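Local coordinates for protein glutamine cyclotransferase (Porphyromonas gingivalis W83, PDB 6QQL) that probably catalyses the zinc-dependent cyclisation of N-terminal glutamine residues of peptides to pyroglutamate, at residues 74-79 and 181-186; 210-215 and 269-274; 214-219 and 246-251; 238-243 and 294-299. One frame throughout, in Å; residues are numbered along the deposited sequence.

Contact 1: 74-79 and 181-186; sequences QTAEIK and SQYWSR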
# COMPACT_ATOMS: atom_id res chain seq x y z
N GLN A 74 8.26 12.94 -5.84
CA GLN A 74 9.67 12.58 -5.91
C GLN A 74 9.84 11.69 -7.13
O GLN A 74 9.31 10.57 -7.17
CB GLN A 74 10.10 11.87 -4.63
CG GLN A 74 11.48 11.27 -4.71
CD GLN A 74 11.73 10.23 -3.62
OE1 GLN A 74 10.96 9.27 -3.50
NE2 GLN A 74 12.82 10.39 -2.87
N THR A 75 10.56 12.18 -8.13
CA THR A 75 10.72 11.48 -9.40
C THR A 75 12.19 11.25 -9.69
O THR A 75 13.04 12.13 -9.49
CB THR A 75 10.12 12.27 -10.54
OG1 THR A 75 11.01 13.33 -10.89
CG2 THR A 75 8.76 12.83 -10.14
N ALA A 76 12.48 10.07 -10.24
CA ALA A 76 13.85 9.71 -10.59
C ALA A 76 13.85 8.78 -11.79
O ALA A 76 12.90 8.03 -12.03
CB ALA A 76 14.57 9.05 -9.41
N GLU A 77 14.92 8.86 -12.57
CA GLU A 77 15.12 7.89 -13.63
C GLU A 77 15.81 6.67 -13.04
O GLU A 77 16.93 6.77 -12.51
CB GLU A 77 15.94 8.50 -14.76
CG GLU A 77 15.18 9.53 -15.54
CD GLU A 77 14.47 8.92 -16.74
OE1 GLU A 77 15.10 8.08 -17.43
OE2 GLU A 77 13.29 9.27 -16.97
N ILE A 78 15.15 5.51 -13.13
CA ILE A 78 15.64 4.28 -12.52
C ILE A 78 15.65 3.20 -13.59
O ILE A 78 14.70 3.09 -14.37
CB ILE A 78 14.76 3.86 -11.32
CG1 ILE A 78 14.78 4.96 -10.28
CG2 ILE A 78 15.29 2.59 -10.69
CD1 ILE A 78 16.00 4.93 -9.44
N LYS A 79 16.71 2.40 -13.62
CA LYS A 79 16.79 1.32 -14.59
C LYS A 79 16.37 0.02 -13.91
O LYS A 79 16.76 -0.24 -12.77
CB LYS A 79 18.18 1.16 -15.23
CG LYS A 79 18.07 0.23 -16.44
CD LYS A 79 19.27 0.18 -17.39
CE LYS A 79 20.50 -0.48 -16.77
NZ LYS A 79 21.66 -0.40 -17.70
N SER A 181 10.27 2.26 -3.03
CA SER A 181 10.55 2.39 -1.60
C SER A 181 12.05 2.29 -1.33
O SER A 181 12.54 2.86 -0.35
CB SER A 181 9.77 1.36 -0.80
OG SER A 181 10.12 0.05 -1.18
N GLN A 182 12.79 1.61 -2.20
CA GLN A 182 14.24 1.63 -2.09
C GLN A 182 14.74 3.05 -2.24
O GLN A 182 15.38 3.60 -1.33
CB GLN A 182 14.87 0.71 -3.12
CG GLN A 182 14.85 -0.73 -2.67
CD GLN A 182 15.89 -1.60 -3.33
OE1 GLN A 182 15.55 -2.45 -4.16
NE2 GLN A 182 17.17 -1.42 -2.97
N TYR A 183 14.41 3.70 -3.37
CA TYR A 183 14.90 5.05 -3.61
C TYR A 183 14.50 5.97 -2.46
O TYR A 183 15.34 6.69 -1.91
CB TYR A 183 14.37 5.59 -4.94
CG TYR A 183 14.98 6.92 -5.30
CD1 TYR A 183 14.42 8.12 -4.87
CD2 TYR A 183 16.18 6.97 -6.02
CE1 TYR A 183 15.02 9.35 -5.18
CE2 TYR A 183 16.79 8.19 -6.34
CZ TYR A 183 16.20 9.37 -5.93
OH TYR A 183 16.80 10.58 -6.23
N TRP A 184 13.24 5.91 -2.04
CA TRP A 184 12.78 6.83 -1.02
C TRP A 184 13.44 6.55 0.33
O TRP A 184 13.83 7.50 1.03
CB TRP A 184 11.26 6.74 -0.89
CG TRP A 184 10.73 7.66 0.15
CD1 TRP A 184 10.51 9.00 0.02
CD2 TRP A 184 10.33 7.32 1.49
NE1 TRP A 184 10.00 9.52 1.19
CE2 TRP A 184 9.88 8.51 2.11
CE3 TRP A 184 10.30 6.12 2.22
CZ2 TRP A 184 9.40 8.53 3.42
CZ3 TRP A 184 9.83 6.15 3.53
CH2 TRP A 184 9.38 7.35 4.11
N SER A 185 13.58 5.28 0.72
CA SER A 185 14.22 5.00 2.00
C SER A 185 15.67 5.47 2.03
O SER A 185 16.17 5.84 3.09
CB SER A 185 14.15 3.52 2.36
OG SER A 185 14.80 2.70 1.40
N ARG A 186 16.35 5.47 0.88
CA ARG A 186 17.71 6.00 0.84
C ARG A 186 17.76 7.49 0.58
O ARG A 186 18.81 8.11 0.81
CB ARG A 186 18.54 5.30 -0.23
CG ARG A 186 18.76 3.85 0.02
CD ARG A 186 19.66 3.25 -1.03
NE ARG A 186 19.86 1.83 -0.74
CZ ARG A 186 20.86 1.37 0.00
NH1 ARG A 186 21.75 2.22 0.51
NH2 ARG A 186 20.98 0.06 0.23
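Gln74, Ala76 and Ile78 pack against Tyr183 and Trp184 in a helix-on-sheet contact near the protein surface. The sheet belongs to the alpha/beta fold of the M28 family. Strand 70-79 is an outermost strand of its mixed sheet, and helix 179-186 lies over it, with the axes of the two segments 10.2 Å apart and at 116° to each other. Every second residue of the strand points its CB toward the helix, and all three of these meet Tyr183 or Trp184. Tyr183, with CG anti to the backbone N (chi1 -173°), projects onto the strand. Ala76 CB sits over one face of its ring, a CH-pi contact 4.0 Å from the centroid and displaced toward the rim. Ile78 CD1 approaches Tyr183 CD2 obliquely at 4.0 Å. On another side of the same ring, the Gln74 amide comes to the edge, NE2 lying 3.4 Å from Tyr183 CE1 with the amide and ring planes 76° apart. The extended Gln74 chain brings its amide to both aromatic side chains, NE2 toward Tyr183 and OE1 toward Trp184. Its OE1 accepts a hydrogen bond from Asn90 ND2 on the adjacent strand, while Trp184 NE1 is bonded to His189 ND1, so the two polar ends find their partners outside the contact. The indole meets the amide oxygen through carbon: Gln74 OE1 lies in the indole plane, 3.6 Å from Trp184 CD1.

Contact 2: 210-215 and 269-274; sequences TFYWEY and NYSSKN
Tyr212 reaches past Tyr270 to Ser271, with CG turned beside its own backbone N (chi1 -61°). From CB, which packs on Gly246 CA, the ring leads outward along the loop: CD2 is 3.0 Å from Tyr270 O, which lies at the ring edge and in its plane. Next in line, CE2 comes 3.5 Å from Ser271 OG, an oblique approach, and at the tip Tyr212 OH is 3.7 Å from that same Ser271 OG. A water that accepts from Tyr212 N also lies within hydrogen-bonding distance of Tyr270 O, and may bridge the two backbones. The contact joins the short strand 211-213, which pairs with strand 241-243, to the loop that leaves the outermost strand 264-268 of the M28 alpha/beta sheet and enters a type I turn at Ser271-Asn274. Thr210 makes the direct polar bonds. Its N donates to Asn269 OD1 at 2.9 Å, approaching from above the amide plane, and its O accepts from Tyr270 N at 3.1 Å, nearly along the C=O axis. Thr210 OG1, placed between the backbone N and the carbonyl carbon, donates to Tyr270 O at 3.0 Å, again from above the carbonyl plane. Phe211 starts away from the loop, yet its ring returns edge-on to the backbone, where CE1 lies 3.6 Å from Asn269 N. The Asn269 side chain is about 9 Å from that of the zinc ligand Asp133.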
# COMPACT_ATOMS: atom_id res chain seq x y z
N THR A 210 -6.72 -13.05 3.97
CA THR A 210 -6.22 -13.46 5.29
C THR A 210 -4.98 -12.64 5.61
O THR A 210 -3.99 -12.70 4.87
CB THR A 210 -5.87 -14.96 5.31
OG1 THR A 210 -4.88 -15.24 4.31
CG2 THR A 210 -7.07 -15.82 5.02
N PHE A 211 -5.02 -11.89 6.70
CA PHE A 211 -3.88 -11.08 7.13
C PHE A 211 -3.25 -11.71 8.37
O PHE A 211 -3.73 -11.53 9.50
CB PHE A 211 -4.32 -9.64 7.38
CG PHE A 211 -5.08 -9.04 6.23
CD1 PHE A 211 -4.48 -8.88 4.99
CD2 PHE A 211 -6.40 -8.66 6.38
CE1 PHE A 211 -5.17 -8.35 3.94
CE2 PHE A 211 -7.11 -8.10 5.31
CZ PHE A 211 -6.50 -7.95 4.10
N TYR A 212 -2.13 -12.42 8.15
CA TYR A 212 -1.30 -13.00 9.19
C TYR A 212 -0.12 -12.09 9.47
O TYR A 212 0.11 -11.11 8.77
CB TYR A 212 -0.81 -14.39 8.78
CG TYR A 212 -1.92 -15.38 8.53
CD1 TYR A 212 -2.44 -16.15 9.57
CD2 TYR A 212 -2.43 -15.57 7.26
CE1 TYR A 212 -3.46 -17.07 9.34
CE2 TYR A 212 -3.44 -16.49 7.02
CZ TYR A 212 -3.96 -17.23 8.06
OH TYR A 212 -4.98 -18.14 7.81
N TRP A 213 0.61 -12.42 10.53
CA TRP A 213 1.84 -11.71 10.90
C TRP A 213 2.94 -11.96 9.87
O TRP A 213 3.53 -13.05 9.84
CB TRP A 213 2.32 -12.15 12.28
CG TRP A 213 1.35 -11.94 13.40
CD1 TRP A 213 0.41 -10.97 13.50
CD2 TRP A 213 1.27 -12.72 14.61
NE1 TRP A 213 -0.27 -11.10 14.70
CE2 TRP A 213 0.24 -12.16 15.39
CE3 TRP A 213 1.96 -13.84 15.10
CZ2 TRP A 213 -0.10 -12.67 16.64
CZ3 TRP A 213 1.61 -14.35 16.34
CH2 TRP A 213 0.59 -13.76 17.10
N GLU A 214 3.22 -10.96 9.03
CA GLU A 214 4.39 -11.01 8.15
C GLU A 214 5.65 -11.02 9.01
O GLU A 214 5.74 -10.28 10.00
CB GLU A 214 4.41 -9.80 7.22
CG GLU A 214 5.39 -9.91 6.06
CD GLU A 214 6.83 -9.56 6.44
OE1 GLU A 214 7.74 -10.33 6.05
OE2 GLU A 214 7.05 -8.54 7.13
N TYR A 215 6.62 -11.87 8.63
CA TYR A 215 7.74 -12.15 9.53
C TYR A 215 8.53 -10.90 9.88
O TYR A 215 8.78 -10.62 11.06
CB TYR A 215 8.68 -13.21 8.95
CG TYR A 215 9.86 -13.42 9.89
CD1 TYR A 215 9.69 -14.04 11.12
CD2 TYR A 215 11.14 -12.99 9.55
CE1 TYR A 215 10.75 -14.21 11.99
CE2 TYR A 215 12.21 -13.18 10.41
CZ TYR A 215 12.01 -13.78 11.63
OH TYR A 215 13.08 -13.97 12.51
N ASN A 269 -2.44 -9.60 2.04
CA ASN A 269 -3.21 -10.83 1.87
C ASN A 269 -2.27 -11.98 1.51
O ASN A 269 -1.88 -12.14 0.35
CB ASN A 269 -4.27 -10.63 0.81
CG ASN A 269 -5.16 -11.82 0.67
OD1 ASN A 269 -5.12 -12.72 1.52
ND2 ASN A 269 -5.99 -11.83 -0.36
N TYR A 270 -1.95 -12.81 2.49
CA TYR A 270 -1.07 -13.94 2.29
C TYR A 270 -1.47 -15.04 3.27
O TYR A 270 -1.90 -14.75 4.39
CB TYR A 270 0.41 -13.55 2.48
CG TYR A 270 1.41 -14.69 2.40
CD1 TYR A 270 1.66 -15.52 3.49
CD2 TYR A 270 2.12 -14.94 1.21
CE1 TYR A 270 2.58 -16.58 3.42
CE2 TYR A 270 3.05 -15.99 1.13
CZ TYR A 270 3.27 -16.81 2.23
OH TYR A 270 4.18 -17.85 2.16
N SER A 271 -1.35 -16.29 2.83
CA SER A 271 -1.57 -17.42 3.71
C SER A 271 -0.55 -18.50 3.40
O SER A 271 -0.20 -18.72 2.24
CB SER A 271 -2.99 -18.00 3.55
OG SER A 271 -3.32 -18.93 4.58
N SER A 272 -0.10 -19.18 4.44
CA SER A 272 0.79 -20.31 4.22
C SER A 272 0.08 -21.48 3.55
O SER A 272 0.76 -22.40 3.07
CB SER A 272 1.41 -20.73 5.56
OG SER A 272 0.48 -20.55 6.63
N LYS A 273 -1.25 -21.45 3.45
CA LYS A 273 -2.06 -22.54 2.90
C LYS A 273 -2.62 -22.23 1.51
O LYS A 273 -3.63 -22.83 1.11
CB LYS A 273 -3.18 -22.91 3.87
CG LYS A 273 -2.71 -23.23 5.29
CD LYS A 273 -2.24 -24.69 5.40
CE LYS A 273 -1.23 -24.89 6.53
NZ LYS A 273 -0.05 -25.66 6.03
N ASN A 274 -2.00 -21.31 0.77
CA ASN A 274 -2.34 -21.00 -0.62
C ASN A 274 -1.33 -21.61 -1.59
O ASN A 274 -0.20 -21.92 -1.22
CB ASN A 274 -2.39 -19.49 -0.85
CG ASN A 274 -3.56 -18.83 -0.16
OD1 ASN A 274 -4.54 -19.48 0.16
ND2 ASN A 274 -3.47 -17.53 0.03
O HOH W 1 -1.42 -12.72 5.81

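Contact 3: 214-219 and 246-251; sequences EYFSKS and GGALTD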
# COMPACT_ATOMS: atom_id res chain seq x y z
N GLU A 214 3.22 -10.96 9.03
CA GLU A 214 4.39 -11.01 8.15
C GLU A 214 5.65 -11.02 9.01
O GLU A 214 5.74 -10.28 10.00
CB GLU A 214 4.41 -9.80 7.22
CG GLU A 214 5.39 -9.91 6.06
CD GLU A 214 6.83 -9.56 6.44
OE1 GLU A 214 7.74 -10.33 6.05
OE2 GLU A 214 7.05 -8.54 7.13
N TYR A 215 6.62 -11.87 8.63
CA TYR A 215 7.74 -12.15 9.53
C TYR A 215 8.53 -10.90 9.88
O TYR A 215 8.78 -10.62 11.06
CB TYR A 215 8.68 -13.21 8.95
CG TYR A 215 9.86 -13.42 9.89
CD1 TYR A 215 9.69 -14.04 11.12
CD2 TYR A 215 11.14 -12.99 9.55
CE1 TYR A 215 10.75 -14.21 11.99
CE2 TYR A 215 12.21 -13.18 10.41
CZ TYR A 215 12.01 -13.78 11.63
OH TYR A 215 13.08 -13.97 12.51
N PHE A 216 8.99 -10.16 8.87
CA PHE A 216 9.78 -8.95 9.12
C PHE A 216 9.00 -7.95 9.96
O PHE A 216 9.54 -7.32 10.88
CB PHE A 216 10.23 -8.35 7.79
CG PHE A 216 11.04 -9.30 6.95
CD1 PHE A 216 12.05 -10.07 7.54
CD2 PHE A 216 10.78 -9.46 5.59
CE1 PHE A 216 12.81 -10.98 6.77
CE2 PHE A 216 11.52 -10.37 4.82
CZ PHE A 216 12.54 -11.14 5.42
N SER A 217 7.71 -7.80 9.66
CA SER A 217 6.85 -6.93 10.45
C SER A 217 6.85 -7.36 11.91
O SER A 217 7.05 -6.54 12.81
CB SER A 217 5.45 -6.95 9.87
OG SER A 217 5.53 -6.95 8.46
N LYS A 218 6.64 -8.67 12.14
CA LYS A 218 6.64 -9.22 13.49
C LYS A 218 7.99 -9.03 14.16
O LYS A 218 8.06 -8.69 15.35
CB LYS A 218 6.30 -10.71 13.43
CG LYS A 218 6.18 -11.46 14.78
CD LYS A 218 6.65 -12.92 14.62
CE LYS A 218 6.36 -13.81 15.83
NZ LYS A 218 7.18 -15.07 15.83
N SER A 219 9.08 -9.17 13.39
CA SER A 219 10.42 -9.05 13.97
C SER A 219 10.71 -7.62 14.40
O SER A 219 11.08 -7.38 15.55
CB SER A 219 11.48 -9.51 12.97
OG SER A 219 11.48 -10.91 12.81
N GLY A 246 2.50 -15.72 9.47
CA GLY A 246 2.28 -15.81 8.04
C GLY A 246 3.57 -16.05 7.29
O GLY A 246 4.27 -17.04 7.55
N GLY A 247 3.93 -15.17 6.36
CA GLY A 247 5.10 -15.35 5.54
C GLY A 247 6.18 -14.28 5.74
O GLY A 247 5.98 -13.26 6.41
N ALA A 248 7.34 -14.56 5.14
CA ALA A 248 8.47 -13.62 5.14
C ALA A 248 8.49 -12.95 3.77
O ALA A 248 9.10 -13.43 2.82
CB ALA A 248 9.78 -14.33 5.44
N LEU A 249 7.83 -11.80 3.69
CA LEU A 249 7.55 -11.14 2.42
C LEU A 249 8.46 -9.94 2.22
O LEU A 249 8.47 -9.02 3.04
CB LEU A 249 6.08 -10.72 2.40
CG LEU A 249 5.18 -11.94 2.70
CD1 LEU A 249 3.75 -11.53 2.92
CD2 LEU A 249 5.25 -13.05 1.64
N THR A 250 9.17 -9.92 1.11
CA THR A 250 9.89 -8.71 0.76
C THR A 250 8.88 -7.74 0.18
O THR A 250 8.24 -8.02 -0.84
CB THR A 250 11.03 -9.00 -0.21
OG1 THR A 250 11.29 -10.41 -0.28
CG2 THR A 250 12.29 -8.29 0.26
N ASP A 251 8.69 -6.61 0.86
CA ASP A 251 7.70 -5.64 0.43
C ASP A 251 8.25 -4.24 0.70
O ASP A 251 9.36 -4.07 1.21
CB ASP A 251 6.36 -5.87 1.15
CG ASP A 251 5.19 -5.44 0.31
OD1 ASP A 251 5.36 -4.55 -0.54
OD2 ASP A 251 4.08 -5.99 0.50
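The loop 246-251 runs beside the first turn of helix 215-220, close enough for Tyr215 N to donate to Gly247 O at 2.7 Å and for the CA atoms of Tyr215 and Ala248 to lie 4.7 Å apart. Glu214 is the N-cap of this helix, and its side chain, bent at chi2 (-81°), folds back over the helix start. OE1 accepts from Phe216 N within the helix and, from the opposite face of the carboxylate plane, from Leu249 N of the loop at 2.8 Å, on its anti side. OE2 takes Ser217 N from above the plane at 2.7 Å and Ser217 OG on its anti lone pair; His253 NE2 is a further partner of this oxygen. Apolar contacts flank these bonds. Glu214 CG lies 3.8 Å from Leu249 CB, the two side chains running antiparallel where they pass, and Tyr215 CB meets Ala248 CB, also at 3.8 Å. Phe216 turns its ring edge to the loop backbone, with Leu249 O in the ring plane and 3.5 Å from CD2. One buried carboxylate thus caps the helix and at the same time ties the passing loop to it. With donors on both oxygens and the positive end of the helix dipole close by, Glu214 is probably ionised, and bonds from several directions should fix the rotation of its carboxylate.

Contact 4: 238-243 and 294-299; sequences GNYFIQ and KNVLDA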
# COMPACT_ATOMS: atom_id res chain seq x y z
N GLY A 238 -11.49 -10.23 13.56
CA GLY A 238 -10.64 -11.39 13.73
C GLY A 238 -10.89 -12.50 12.73
O GLY A 238 -10.10 -13.45 12.70
N ASN A 239 -11.94 -12.41 11.92
CA ASN A 239 -12.06 -13.31 10.78
C ASN A 239 -11.13 -12.91 9.65
O ASN A 239 -10.89 -13.70 8.73
CB ASN A 239 -13.49 -13.36 10.25
CG ASN A 239 -14.03 -11.99 9.93
OD1 ASN A 239 -13.77 -11.03 10.65
ND2 ASN A 239 -14.77 -11.88 8.84
N TYR A 240 -10.57 -11.70 9.72
CA TYR A 240 -9.65 -11.18 8.73
C TYR A 240 -8.23 -11.01 9.24
O TYR A 240 -7.27 -11.41 8.57
CB TYR A 240 -10.20 -9.84 8.21
CG TYR A 240 -11.40 -10.00 7.30
CD1 TYR A 240 -11.27 -10.60 6.06
CD2 TYR A 240 -12.65 -9.54 7.68
CE1 TYR A 240 -12.36 -10.74 5.23
CE2 TYR A 240 -13.75 -9.68 6.85
CZ TYR A 240 -13.59 -10.29 5.62
OH TYR A 240 -14.68 -10.45 4.77
N PHE A 241 -8.06 -10.41 10.43
CA PHE A 241 -6.75 -10.25 11.05
C PHE A 241 -6.45 -11.44 11.96
O PHE A 241 -6.89 -11.49 13.11
CB PHE A 241 -6.68 -8.92 11.80
CG PHE A 241 -6.64 -7.74 10.89
CD1 PHE A 241 -7.79 -7.28 10.27
CD2 PHE A 241 -5.43 -7.10 10.63
CE1 PHE A 241 -7.75 -6.19 9.41
CE2 PHE A 241 -5.38 -6.01 9.77
CZ PHE A 241 -6.54 -5.55 9.16
N ILE A 242 -5.68 -12.40 11.45
CA ILE A 242 -5.44 -13.64 12.18
C ILE A 242 -4.14 -13.52 12.97
O ILE A 242 -3.09 -13.17 12.42
CB ILE A 242 -5.41 -14.84 11.21
CG1 ILE A 242 -6.52 -14.68 10.18
CG2 ILE A 242 -5.62 -16.13 11.98
CD1 ILE A 242 -7.88 -14.47 10.76
N GLN A 243 -4.21 -13.82 14.27
CA GLN A 243 -3.08 -13.68 15.18
C GLN A 243 -2.25 -14.96 15.17
O GLN A 243 -2.38 -15.84 16.01
CB GLN A 243 -3.57 -13.30 16.57
CG GLN A 243 -4.44 -12.05 16.53
CD GLN A 243 -4.27 -11.14 17.75
OE1 GLN A 243 -3.17 -10.63 18.03
NE2 GLN A 243 -5.37 -10.92 18.47
N LYS A 294 -16.03 -5.17 -0.62
CA LYS A 294 -16.16 -3.97 0.20
C LYS A 294 -15.95 -4.29 1.67
O LYS A 294 -15.34 -3.49 2.40
CB LYS A 294 -17.56 -3.34 0.03
CG LYS A 294 -17.78 -2.57 -1.26
CD LYS A 294 -19.09 -1.77 -1.25
CE LYS A 294 -19.42 -1.24 -2.68
NZ LYS A 294 -20.85 -0.85 -2.93
N ASN A 295 -16.35 -5.48 2.11
CA ASN A 295 -16.21 -5.82 3.53
C ASN A 295 -14.75 -5.94 3.91
O ASN A 295 -14.34 -5.52 5.00
CB ASN A 295 -16.96 -7.11 3.86
CG ASN A 295 -18.48 -6.93 3.81
OD1 ASN A 295 -19.21 -7.75 3.22
ND2 ASN A 295 -18.96 -5.86 4.43
N VAL A 296 -13.93 -6.50 3.02
CA VAL A 296 -12.51 -6.58 3.30
C VAL A 296 -11.90 -5.18 3.30
O VAL A 296 -11.12 -4.83 4.18
CB VAL A 296 -11.83 -7.53 2.31
CG1 VAL A 296 -10.39 -7.71 2.66
CG2 VAL A 296 -12.51 -8.85 2.36
N LEU A 297 -12.28 -4.34 2.33
CA LEU A 297 -11.85 -2.94 2.40
C LEU A 297 -12.25 -2.30 3.73
O LEU A 297 -11.43 -1.59 4.34
CB LEU A 297 -12.39 -2.12 1.22
CG LEU A 297 -11.75 -2.46 -0.13
CD1 LEU A 297 -12.37 -1.71 -1.27
CD2 LEU A 297 -10.27 -2.19 -0.06
N ASP A 298 -13.48 -2.55 4.22
CA ASP A 298 -13.92 -1.94 5.48
C ASP A 298 -13.06 -2.40 6.65
O ASP A 298 -12.63 -1.58 7.47
CB ASP A 298 -15.41 -2.23 5.75
CG ASP A 298 -15.97 -1.50 7.01
OD1 ASP A 298 -16.02 -0.26 7.05
OD2 ASP A 298 -16.35 -2.17 7.99
N ALA A 299 -12.76 -3.71 6.73
CA ALA A 299 -12.00 -4.24 7.85
C ALA A 299 -10.64 -3.57 7.96
O ALA A 299 -10.28 -3.03 9.01
CB ALA A 299 -11.82 -5.74 7.70
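Ala299 O accepts a hydrogen bond from Thr303 OG1 one turn on in its helix, and Phe241 comes up to the same oxygen in plain contact, its CE1 4.1 Å from Ala299 O and 4.4 Å from Ala299 CB. The Phe241 ring also meets Trp229 edge-to-face. The helical turn before Ala299 presents Asn295, Val296 and Ala299 to Tyr240, whose ring reaches back along it toward the helix start, its CG lying opposite the carbonyl carbon (chi1 -73°). Near the base of the ring, Tyr240 CD2 touches Ala299 CB at 3.9 Å. At the diagonally placed corner CE1 meets Val296 CG2 at 3.4 Å, both methyls approaching obliquely and the valine crossing the tyrosine at about a right angle. Farther out, Tyr240 OH passes 3.6 Å from Val296 CG2 and ends 4.1 Å from Asn295 CB, whose amide lies 33° from parallel to the ring and leads away from it. In the M28 fold of this protein the contact sets the loop before strand 241-243, and the strand's first residue, against the start of the long C-terminal helix 294-311. Asp298, on another side of that helix, is a magnesium ligand in crystals of this protein, although no magnesium is bound to this chain; its OD2 is held by Tyr237 OH. Between the two segments the interaction is essentially apolar: aromatic carbons lie against small aliphatic groups, and the pairing depends on fit and burial more than on directed polar bonds.

Overall arrangement
Contacts 2, 3 and 4 form one connected region, with segment 210-215 between the others. Contacts 2 and 3 share Glu214 and Tyr215, have centres 9 Å apart, and are joined by Trp213 O and Gly246 N, 2.9 Å apart. Contact 4 lies 12 Å from contact 2, centre to centre, and Phe211 N and Tyr240 O, 3.0 Å apart, link them. Contact 1 touches none of them: its centre is 22 Å from that of contact 3 (nearest atoms about 5 Å) and 32 Å from that of contact 4, on the opposite side of the chain's centre. The zinc ion, bound by Asp133, Asp167 and His283, is about 11 Å from the Asn269 and Leu249 side chains.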